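Local coordinates for general secretion pathway protein F (Vibrio cholerae, PDB 3C1Q) that probably acts in the inner-membrane complex of the type II secretion system, which exports proteases and toxins from the periplasm, here as its first cytoplasmic domain, at residues R19-L24 against E33-V38. Residues are numbered along the deposited sequence; the frame is centred on the assembly and turned at random.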
loop_
_atom_site.group_PDB
_atom_site.type_symbol
_atom_site.label_atom_id
_atom_site.label_comp_id
_atom_site.label_asym_id
_atom_site.label_seq_id
_atom_site.Cartn_x
_atom_site.Cartn_y
_atom_site.Cartn_z
ATOM N N ARG B 19 -3.159 -0.839 -5.172
ATOM C CA ARG B 19 -2.215 -1.520 -4.272
ATOM C C ARG B 19 -2.901 -1.969 -2.992
ATOM O O ARG B 19 -2.754 -3.107 -2.575
ATOM C CB ARG B 19 -1.013 -0.641 -3.958
ATOM C CG ARG B 19 -0.026 -1.270 -2.951
ATOM C CD ARG B 19 0.534 -2.566 -3.437
ATOM N NE ARG B 19 1.397 -2.373 -4.611
ATOM C CZ ARG B 19 1.806 -3.373 -5.392
ATOM N NH1 ARG B 19 1.416 -4.615 -5.131
ATOM N NH2 ARG B 19 2.597 -3.139 -6.431
ATOM N N GLN B 20 -3.703 -1.096 -2.394
ATOM C CA GLN B 20 -4.414 -1.453 -1.168
ATOM C C GLN B 20 -5.372 -2.616 -1.410
ATOM O O GLN B 20 -5.390 -3.577 -0.639
ATOM C CB GLN B 20 -5.174 -0.255 -0.606
ATOM C CG GLN B 20 -4.272 0.889 -0.155
ATOM C CD GLN B 20 -5.051 2.069 0.372
ATOM O OE1 GLN B 20 -5.879 2.648 -0.342
ATOM N NE2 GLN B 20 -4.804 2.431 1.638
ATOM N N LEU B 21 -6.152 -2.551 -2.487
ATOM C CA LEU B 21 -7.101 -3.639 -2.760
ATOM C C LEU B 21 -6.333 -4.949 -3.025
ATOM O O LEU B 21 -6.700 -6.007 -2.525
ATOM C CB LEU B 21 -8.025 -3.280 -3.919
ATOM C CG LEU B 21 -9.137 -4.248 -4.236
ATOM C CD1 LEU B 21 -10.129 -4.367 -3.042
ATOM C CD2 LEU B 21 -9.852 -3.806 -5.533
ATOM N N ALA B 22 -5.243 -4.883 -3.786
ATOM C CA ALA B 22 -4.445 -6.074 -4.055
ATOM C C ALA B 22 -3.876 -6.690 -2.776
ATOM O O ALA B 22 -3.883 -7.907 -2.599
ATOM C CB ALA B 22 -3.312 -5.752 -5.011
ATOM N N THR B 23 -3.386 -5.837 -1.884
ATOM C CA THR B 23 -2.769 -6.266 -0.644
ATOM C C THR B 23 -3.758 -6.987 0.259
ATOM O O THR B 23 -3.464 -8.044 0.841
ATOM C CB THR B 23 -2.130 -5.049 0.079
ATOM O OG1 THR B 23 -1.133 -4.475 -0.792
ATOM C CG2 THR B 23 -1.479 -5.451 1.372
ATOM N N LEU B 24 -4.941 -6.421 0.362
ATOM C CA LEU B 24 -5.987 -6.999 1.189
ATOM C C LEU B 24 -6.521 -8.309 0.595
ATOM O O LEU B 24 -6.614 -9.307 1.291
ATOM C CB LEU B 24 -7.101 -5.977 1.388
ATOM C CG LEU B 24 -6.702 -4.726 2.182
ATOM C CD1 LEU B 24 -7.771 -3.621 2.052
ATOM C CD2 LEU B 24 -6.444 -5.031 3.646
ATOM N N GLU B 33 -15.047 -6.994 2.289
ATOM C CA GLU B 33 -14.349 -6.478 3.474
ATOM C C GLU B 33 -13.141 -5.663 3.022
ATOM O O GLU B 33 -12.820 -4.600 3.601
ATOM C CB GLU B 33 -13.898 -7.621 4.409
ATOM C CG GLU B 33 -15.007 -8.384 5.159
ATOM C CD GLU B 33 -14.497 -9.563 6.048
ATOM O OE1 GLU B 33 -13.322 -9.576 6.529
ATOM O OE2 GLU B 33 -15.301 -10.496 6.291
ATOM N N CYS B 34 -12.448 -6.160 1.999
ATOM C CA CYS B 34 -11.340 -5.409 1.401
ATOM C C CYS B 34 -11.777 -4.032 0.913
ATOM O O CYS B 34 -11.118 -3.018 1.180
ATOM C CB CYS B 34 -10.715 -6.168 0.235
ATOM S SG CYS B 34 -9.997 -7.762 0.680
ATOM N N LEU B 35 -12.875 -3.997 0.166
ATOM C CA LEU B 35 -13.407 -2.729 -0.364
ATOM C C LEU B 35 -13.810 -1.759 0.745
ATOM O O LEU B 35 -13.566 -0.562 0.635
ATOM C CB LEU B 35 -14.575 -2.988 -1.301
ATOM C CG LEU B 35 -14.219 -3.592 -2.666
ATOM C CD1 LEU B 35 -15.439 -4.219 -3.334
ATOM C CD2 LEU B 35 -13.582 -2.541 -3.594
ATOM N N ARG B 36 -14.406 -2.277 1.814
ATOM C CA ARG B 36 -14.730 -1.452 2.981
ATOM C C ARG B 36 -13.482 -0.768 3.547
ATOM O O ARG B 36 -13.488 0.427 3.796
ATOM C CB ARG B 36 -15.403 -2.276 4.071
ATOM C CG ARG B 36 -15.861 -1.433 5.273
ATOM C CD ARG B 36 -16.157 -2.265 6.486
ATOM N NE ARG B 36 -17.504 -2.832 6.478
ATOM C CZ ARG B 36 -18.553 -2.353 7.160
ATOM N NH1 ARG B 36 -18.458 -1.251 7.908
ATOM N NH2 ARG B 36 -19.725 -2.970 7.088
ATOM N N ALA B 37 -12.423 -1.542 3.773
ATOM C CA ALA B 37 -11.175 -1.015 4.292
ATOM C C ALA B 37 -10.592 0.072 3.395
ATOM O O ALA B 37 -10.205 1.138 3.892
ATOM C CB ALA B 37 -10.150 -2.167 4.491
ATOM N N VAL B 38 -10.534 -0.157 2.083
ATOM C CA VAL B 38 -9.939 0.850 1.190
ATOM C C VAL B 38 -10.772 2.163 1.251
ATOM O O VAL B 38 -10.211 3.274 1.331
ATOM C CB VAL B 38 -9.755 0.324 -0.283
ATOM C CG1 VAL B 38 -9.039 1.365 -1.137
ATOM C CG2 VAL B 38 -8.973 -1.008 -0.293
HETATM O O HOH W 1 -7.671 4.426 0.482
#
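Residues 19-24 and 33-38 face each other on helices 11-26 and 31-40 of an all-helical cytoplasmic domain, a helical (alpha-alpha) hairpin in which consecutive helices run roughly antiparallel. The segment axes approach to 9.3 Å with 142° between their directions, and the backbones come nearer at the turn, where the CA atoms of Leu24 and Cys34 lie 5.6 Å apart. The pair illustrates how a hairpin can close on small and branched apolar groups, with no direct hydrogen bond between the two segments. Near the turn, the CB of Leu24 rests against the SG of Cys34 at 3.5 Å. The CD1 of Leu24 reaches further along the partner helix and touches both the CB of Ala37 and the CG2 of Val38, each 3.7 Å away, and sits over the backbone O of Cys34. Leu21 works along the flank: with CG anti to the backbone N (chi1 -175°), its CD1 meets both the CB of Cys34 and the CD2 of Leu35. Beyond this flank, Leu21 also touches Leu96 of helix 92-121. Across the dimer, Leu24 packs on Leu24 of the second subunit, and Gln20 NE2 hydrogen-bonds to Thr23 OG1 of that subunit. Gln20 extends past Val38, its OE1 3.5 Å from the CG1 of Val38. That same OE1 accepts a hydrogen bond of 2.7 Å from a water, which donates its other proton to Val38 O at 2.9 Å.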